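Local coordinates for vestitone reductase (Medicago sativa, PDB 2P4H), which catalyses the stereospecific, NADPH-dependent reduction of (3R)-vestitone to the isoflavanol DMI, the penultimate step in making the alfalfa phytoalexin medicarpin, at residues 27-32 with 54-59; 123-128 with 162-167; 184-189 with 244-249. All coordinates share one frame; numbering follows the deposited sequence.

All three contacts reach the seven-stranded parallel sheet of the NADP-binding Rossmann fold. In chain order, interaction 1 closes before interaction 2 opens, and interaction 2 before interaction 3. Interaction 1 pairs strand 55-57, at one border of the sheet, with strand 27-31; interaction 3 pairs strand 245-248, at the opposite border, with strand 182-187, their centres about 24 Å apart. Interaction 2 sets the end of strand 119-125 against helix 158-177. It touches interaction 3, with centres about 10 Å apart: S124 N and G126 N approach L185 O and L187 O as probable hydrogen bonds. One sheet thus carries interaction 1, near the predicted NADP-binding G9, and interactions 2 and 3, nearer Y160.

Interaction 1 of 3, residues 27-32 with 54-59; sequences SVNTTI and KLHFFN
T30 and F57 lie side by side and point the same way, a cross-strand pair in the Rossmann fold at the border of its parallel sheet. CG2 of T30 sits over a face of the F57 ring, 4.0 Å from the ring centroid, in a CH-pi contact. The methyl is left to the ring because OG1 is turned opposite the backbone N (chi1 -170°) and bonds to V6 O on strand 3-7. On the same face of the sheet, V28 CG1 meets L55 CD1 at 3.8 Å, and V28 and T30 also touch I18 of helix 12-23. T30 lies close to G9, predicted to bind NADP.

N29 and H56 occupy the other face. There the N29 amide slants against the F58 ring, their planes 59° apart, with CG 3.2 Å from F58 CE2. With an alanine here the amide is gone, and its cover of the ring at CE2 and CZ would probably be lost, leaving a gap there.

The strands run in parallel at 22°, and their backbone bonds alternate: V28 N to K54 O (2.7 Å), H56 N to V28 O (2.8 Å), T30 N to H56 O, and F58 N to T30 O. Past the last bond a water continues the ladder, accepting from I32 N at 2.9 Å and donating to F58 O at 2.7 Å.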
# COMPACT_ATOMS: atom_id res chain seq x y z
N SER A 27 15.75 -9.62 9.46
CA SER A 27 16.84 -8.77 9.01
C SER A 27 16.28 -8.20 7.71
O SER A 27 15.39 -8.80 7.10
CB SER A 27 18.12 -9.58 8.77
OG SER A 27 17.91 -10.69 7.92
N VAL A 28 16.78 -7.05 7.28
CA VAL A 28 16.24 -6.41 6.08
C VAL A 28 17.24 -5.86 5.07
O VAL A 28 18.21 -5.20 5.44
CB VAL A 28 15.30 -5.25 6.49
CG1 VAL A 28 14.71 -4.58 5.26
CG2 VAL A 28 14.21 -5.76 7.41
N ASN A 29 16.97 -6.15 3.80
CA ASN A 29 17.77 -5.63 2.69
C ASN A 29 16.78 -4.66 2.04
O ASN A 29 15.60 -4.98 1.92
CB ASN A 29 18.12 -6.72 1.68
CG ASN A 29 19.28 -7.59 2.12
OD1 ASN A 29 19.60 -8.58 1.45
ND2 ASN A 29 19.91 -7.23 3.22
N THR A 30 17.24 -3.49 1.62
CA THR A 30 16.33 -2.56 0.99
C THR A 30 16.96 -1.77 -0.14
O THR A 30 18.17 -1.53 -0.16
CB THR A 30 15.74 -1.57 2.04
OG1 THR A 30 14.67 -0.81 1.44
CG2 THR A 30 16.81 -0.60 2.53
N THR A 31 16.12 -1.41 -1.11
CA THR A 31 16.52 -0.60 -2.25
C THR A 31 15.61 0.62 -2.13
O THR A 31 14.45 0.49 -1.72
CB THR A 31 16.30 -1.34 -3.60
OG1 THR A 31 14.91 -1.68 -3.75
CG2 THR A 31 17.13 -2.60 -3.65
N ILE A 32 16.13 1.79 -2.46
CA ILE A 32 15.34 3.02 -2.34
C ILE A 32 15.37 3.90 -3.58
O ILE A 32 16.22 3.75 -4.45
CB ILE A 32 15.83 3.85 -1.13
CG1 ILE A 32 17.26 4.34 -1.38
CG2 ILE A 32 15.79 3.01 0.14
CD1 ILE A 32 17.82 5.20 -0.26
N LYS A 54 20.89 -5.07 11.48
CA LYS A 54 20.12 -5.91 10.57
C LYS A 54 19.58 -5.26 9.30
O LYS A 54 18.92 -5.93 8.51
CB LYS A 54 18.97 -6.56 11.33
CG LYS A 54 19.39 -7.39 12.52
CD LYS A 54 18.18 -7.86 13.30
CE LYS A 54 18.58 -8.54 14.60
NZ LYS A 54 17.38 -8.89 15.41
N LEU A 55 19.84 -3.97 9.11
CA LEU A 55 19.36 -3.28 7.91
C LEU A 55 20.51 -2.99 6.95
O LEU A 55 21.52 -2.40 7.33
CB LEU A 55 18.67 -1.96 8.29
CG LEU A 55 18.19 -1.11 7.11
CD1 LEU A 55 17.15 -1.89 6.29
CD2 LEU A 55 17.59 0.19 7.63
N HIS A 56 20.35 -3.41 5.70
CA HIS A 56 21.37 -3.22 4.68
C HIS A 56 20.79 -2.58 3.43
O HIS A 56 19.70 -2.94 2.98
CB HIS A 56 21.99 -4.57 4.33
CG HIS A 56 22.47 -5.34 5.52
ND1 HIS A 56 23.58 -4.97 6.24
CD2 HIS A 56 21.97 -6.44 6.13
CE1 HIS A 56 23.75 -5.81 7.25
NE2 HIS A 56 22.78 -6.71 7.20
N PHE A 57 21.53 -1.63 2.85
CA PHE A 57 21.08 -0.94 1.64
C PHE A 57 21.79 -1.44 0.38
O PHE A 57 22.97 -1.80 0.42
CB PHE A 57 21.31 0.57 1.78
CG PHE A 57 20.48 1.21 2.86
CD1 PHE A 57 20.84 1.09 4.20
CD2 PHE A 57 19.34 1.93 2.54
CE1 PHE A 57 20.07 1.68 5.20
CE2 PHE A 57 18.56 2.53 3.53
CZ PHE A 57 18.93 2.40 4.87
N PHE A 58 21.06 -1.43 -0.73
CA PHE A 58 21.58 -1.90 -2.01
C PHE A 58 21.17 -0.98 -3.15
O PHE A 58 20.04 -0.49 -3.19
CB PHE A 58 21.06 -3.30 -2.31
CG PHE A 58 21.56 -4.35 -1.37
CD1 PHE A 58 22.68 -5.10 -1.69
CD2 PHE A 58 20.91 -4.58 -0.16
CE1 PHE A 58 23.16 -6.07 -0.81
CE2 PHE A 58 21.38 -5.55 0.72
CZ PHE A 58 22.51 -6.29 0.40
N ASN A 59 22.09 -0.75 -4.08
CA ASN A 59 21.77 0.06 -5.25
C ASN A 59 21.06 -0.88 -6.22
O ASN A 59 21.36 -2.08 -6.26
CB ASN A 59 23.04 0.59 -5.93
CG ASN A 59 23.64 1.76 -5.19
OD1 ASN A 59 22.96 2.74 -4.90
ND2 ASN A 59 24.93 1.67 -4.89
O HOH W 1 18.87 1.90 -3.37

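Interaction 2 of 3, residues 123-128 with 162-167; sequences TSSGSA and VSKTLA
S127 OG and S125 CB lie against the aliphatic chain of K164, with no flat side chain from either segment between them; both serines also touch the side chain of Y160. The setting is the Rossmann fold of an extended short-chain dehydrogenase/reductase: the 123-128 segment leaves strand 119-125 and turns across helix 158-177. Y160, an NADP-binding residue by similarity, and K164 have the spacing of the family's YxxxK motif, and S125 is probably the serine that accompanies them in relatives.

S127 OG comes upon the side of the lysine chain, only 3.2 Å from K164 CG, while S125 CB packs alongside the same carbon at 4.0 Å. The two serines are tied together by a 2.8 Å hydrogen bond between S125 OG and S127 OG, in which either could be the donor. They lie in a beta turn closed by a bond from A128 N to S125 O. Bends at chi2 (-69°) and chi3 (82°) carry the K164 chain past the serines, and its NZ bonds to S83 OG.

Beyond the lysine, A128 rests on the helix surface. T165 OG1, set beside its own backbone N (chi1 -57°), bonds back to A161 O one turn earlier and lies 3.4 Å from A128 CA. At this end of the turn S145 bonds to S127 O through its OG and to the A128 backbone through its own.

No direct hydrogen bond links 123-128 with 162-167; a water bridges them. It donates to S124 OG, which also bonds to E168 OE1, at 2.9 Å, and to the carbonyl oxygen K164 O at 2.7 Å.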
# COMPACT_ATOMS: atom_id res chain seq x y z
N THR A 123 2.78 -5.04 -3.83
CA THR A 123 1.83 -4.04 -3.36
C THR A 123 0.99 -3.51 -4.51
O THR A 123 1.53 -2.88 -5.42
CB THR A 123 2.58 -2.85 -2.71
OG1 THR A 123 3.19 -3.28 -1.48
CG2 THR A 123 1.63 -1.70 -2.43
N SER A 124 -0.31 -3.77 -4.49
CA SER A 124 -1.18 -3.24 -5.53
C SER A 124 -2.05 -2.13 -4.94
O SER A 124 -1.78 -1.66 -3.83
CB SER A 124 -2.05 -4.33 -6.17
OG SER A 124 -2.63 -3.82 -7.37
N SER A 125 -3.11 -1.75 -5.65
CA SER A 125 -3.94 -0.63 -5.24
C SER A 125 -5.41 -0.77 -5.59
O SER A 125 -5.76 -1.51 -6.51
CB SER A 125 -3.37 0.62 -5.92
OG SER A 125 -4.31 1.67 -6.02
N GLY A 126 -6.26 -0.05 -4.86
CA GLY A 126 -7.68 -0.08 -5.15
C GLY A 126 -7.95 0.46 -6.54
O GLY A 126 -8.99 0.19 -7.14
N SER A 127 -7.00 1.24 -7.07
CA SER A 127 -7.17 1.80 -8.41
C SER A 127 -7.11 0.70 -9.47
O SER A 127 -7.55 0.89 -10.60
CB SER A 127 -6.08 2.83 -8.69
OG SER A 127 -4.80 2.24 -8.68
N ALA A 128 -6.57 -0.46 -9.10
CA ALA A 128 -6.48 -1.59 -10.02
C ALA A 128 -7.79 -2.37 -10.12
O ALA A 128 -7.91 -3.28 -10.95
CB ALA A 128 -5.34 -2.53 -9.60
N VAL A 162 -4.15 3.04 -14.62
CA VAL A 162 -3.68 2.19 -15.71
C VAL A 162 -2.38 1.51 -15.30
O VAL A 162 -2.21 0.30 -15.48
CB VAL A 162 -3.43 3.01 -17.00
CG1 VAL A 162 -2.73 2.14 -18.05
CG2 VAL A 162 -4.75 3.52 -17.56
N SER A 163 -1.47 2.30 -14.73
CA SER A 163 -0.18 1.79 -14.28
C SER A 163 -0.33 0.63 -13.30
O SER A 163 0.26 -0.44 -13.49
CB SER A 163 0.63 2.91 -13.63
OG SER A 163 1.92 2.46 -13.24
N LYS A 164 -1.14 0.83 -12.27
CA LYS A 164 -1.36 -0.19 -11.25
C LYS A 164 -2.01 -1.45 -11.81
O LYS A 164 -1.64 -2.56 -11.45
CB LYS A 164 -2.23 0.37 -10.12
CG LYS A 164 -1.72 1.65 -9.46
CD LYS A 164 -0.46 1.42 -8.64
CE LYS A 164 0.79 1.42 -9.50
NZ LYS A 164 2.03 1.39 -8.67
N THR A 165 -2.99 -1.27 -12.69
CA THR A 165 -3.70 -2.41 -13.27
C THR A 165 -2.76 -3.26 -14.13
O THR A 165 -2.70 -4.48 -13.97
CB THR A 165 -4.90 -1.93 -14.12
OG1 THR A 165 -5.77 -1.13 -13.30
CG2 THR A 165 -5.68 -3.13 -14.65
N LEU A 166 -2.04 -2.61 -15.03
CA LEU A 166 -1.12 -3.33 -15.91
C LEU A 166 0.00 -3.99 -15.11
O LEU A 166 0.39 -5.12 -15.40
CB LEU A 166 -0.51 -2.38 -16.94
CG LEU A 166 -1.49 -1.79 -17.96
CD1 LEU A 166 -0.74 -0.88 -18.92
CD2 LEU A 166 -2.18 -2.91 -18.72
N ALA A 167 0.51 -3.29 -14.10
CA ALA A 167 1.59 -3.84 -13.29
C ALA A 167 1.17 -5.09 -12.53
O ALA A 167 1.87 -6.10 -12.55
CB ALA A 167 2.11 -2.79 -12.32
O HOH W 2 -0.60 -2.55 -9.01

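Interaction 3 of 3, residues 184-189 with 244-249; sequences TLILPF and GGRYNC
Y247 O is gripped by two neighbours on the adjacent strand: I186 N donates a hydrogen bond at 2.9 Å, and L185 CA lies 3.3 Å from Y247 O in a weaker CA-H...O contact. This is the last parallel pairing of the Rossmann sheet, strand 245-248 against 182-187, and it runs on through T184 N to G245 O, Y247 N to T184 O and C249 N to I186 O.

On one face of the sheet the R246 side chain, bent at chi3 (79°), folds over I186. The CD1 methyl of I186 lies 3.3 Å above the guanidinium plane, offset toward its rim, and also meets N248 OD1 at 3.2 Å; N248 ND2 bonds to N290 O. T184 OG1 sits at the guanidinium edge near its plane. Both it and R246 NE bond to E168 OE2, the latter as a salt bridge.

L185 and Y247 share the other face; beside them L187 CD2 packs on C249 CB at 3.6 Å, and L185 CD2 reaches the same carbon.

At the end, P188 brings its CD to C249 O, a buried carbonyl without a polar partner. Lacking an N-H, proline cannot continue the ladder, while the buried arginine's charge is probably balanced chiefly by E168.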
# COMPACT_ATOMS: atom_id res chain seq x y z
N THR A 184 -0.46 -10.74 -4.20
CA THR A 184 -0.60 -9.32 -4.45
C THR A 184 -1.61 -8.82 -3.42
O THR A 184 -2.59 -9.50 -3.12
CB THR A 184 -1.10 -9.00 -5.88
OG1 THR A 184 -2.40 -9.56 -6.08
CG2 THR A 184 -0.14 -9.55 -6.91
N LEU A 185 -1.34 -7.65 -2.86
CA LEU A 185 -2.24 -7.06 -1.88
C LEU A 185 -2.89 -5.83 -2.47
O LEU A 185 -2.20 -4.87 -2.84
CB LEU A 185 -1.47 -6.70 -0.61
CG LEU A 185 -1.08 -7.85 0.32
CD1 LEU A 185 -0.06 -7.38 1.34
CD2 LEU A 185 -2.33 -8.39 1.02
N ILE A 186 -4.21 -5.86 -2.59
CA ILE A 186 -4.95 -4.74 -3.15
C ILE A 186 -5.21 -3.80 -1.98
O ILE A 186 -6.06 -4.06 -1.12
CB ILE A 186 -6.26 -5.23 -3.78
CG1 ILE A 186 -5.95 -6.32 -4.82
CG2 ILE A 186 -7.00 -4.07 -4.42
CD1 ILE A 186 -7.17 -7.09 -5.32
N LEU A 187 -4.47 -2.69 -1.95
CA LEU A 187 -4.55 -1.73 -0.86
C LEU A 187 -5.34 -0.47 -1.13
O LEU A 187 -5.19 0.17 -2.17
CB LEU A 187 -3.13 -1.35 -0.42
CG LEU A 187 -2.23 -2.53 -0.02
CD1 LEU A 187 -0.81 -2.05 0.18
CD2 LEU A 187 -2.77 -3.18 1.24
N PRO A 188 -6.21 -0.08 -0.18
CA PRO A 188 -7.05 1.11 -0.26
C PRO A 188 -6.24 2.29 0.30
O PRO A 188 -5.02 2.32 0.16
CB PRO A 188 -8.23 0.74 0.62
CG PRO A 188 -7.54 0.02 1.75
CD PRO A 188 -6.51 -0.85 1.04
N PHE A 189 -6.90 3.26 0.91
CA PHE A 189 -6.17 4.38 1.52
C PHE A 189 -5.46 3.80 2.74
O PHE A 189 -6.10 3.29 3.66
CB PHE A 189 -7.14 5.48 1.96
CG PHE A 189 -7.60 6.38 0.85
CD1 PHE A 189 -6.92 7.56 0.58
CD2 PHE A 189 -8.71 6.05 0.09
CE1 PHE A 189 -7.35 8.41 -0.45
CE2 PHE A 189 -9.15 6.88 -0.94
CZ PHE A 189 -8.47 8.07 -1.21
N GLY A 244 -1.43 -18.58 -3.08
CA GLY A 244 -0.91 -17.36 -3.66
C GLY A 244 -2.05 -16.74 -4.45
O GLY A 244 -3.10 -17.35 -4.60
N GLY A 245 -1.84 -15.52 -4.95
CA GLY A 245 -2.88 -14.85 -5.71
C GLY A 245 -3.19 -13.48 -5.15
O GLY A 245 -2.39 -12.92 -4.38
N ARG A 246 -4.35 -12.93 -5.51
CA ARG A 246 -4.76 -11.60 -5.06
C ARG A 246 -5.51 -11.62 -3.74
O ARG A 246 -6.32 -12.51 -3.48
CB ARG A 246 -5.68 -10.95 -6.08
CG ARG A 246 -5.27 -11.04 -7.53
CD ARG A 246 -6.30 -10.32 -8.38
NE ARG A 246 -6.12 -8.87 -8.36
CZ ARG A 246 -7.05 -7.99 -8.71
NH1 ARG A 246 -8.26 -8.39 -9.10
NH2 ARG A 246 -6.76 -6.69 -8.73
N TYR A 247 -5.26 -10.61 -2.91
CA TYR A 247 -5.95 -10.47 -1.63
C TYR A 247 -6.26 -9.01 -1.35
O TYR A 247 -5.34 -8.18 -1.29
CB TYR A 247 -5.10 -10.99 -0.47
CG TYR A 247 -4.99 -12.50 -0.38
CD1 TYR A 247 -5.90 -13.24 0.36
CD2 TYR A 247 -3.98 -13.17 -1.06
CE1 TYR A 247 -5.81 -14.63 0.43
CE2 TYR A 247 -3.88 -14.56 -1.00
CZ TYR A 247 -4.79 -15.28 -0.25
OH TYR A 247 -4.71 -16.65 -0.21
N ASN A 248 -7.54 -8.69 -1.20
CA ASN A 248 -7.93 -7.33 -0.83
C ASN A 248 -7.47 -7.21 0.63
O ASN A 248 -7.55 -8.17 1.39
CB ASN A 248 -9.45 -7.16 -0.84
CG ASN A 248 -10.01 -6.82 -2.20
OD1 ASN A 248 -9.31 -6.28 -3.06
ND2 ASN A 248 -11.29 -7.12 -2.40
N CYS A 249 -6.99 -6.03 1.01
CA CYS A 249 -6.56 -5.79 2.39
C CYS A 249 -7.17 -4.43 2.71
O CYS A 249 -6.48 -3.41 2.83
CB CYS A 249 -5.04 -5.75 2.47
SG CYS A 249 -4.41 -5.68 4.15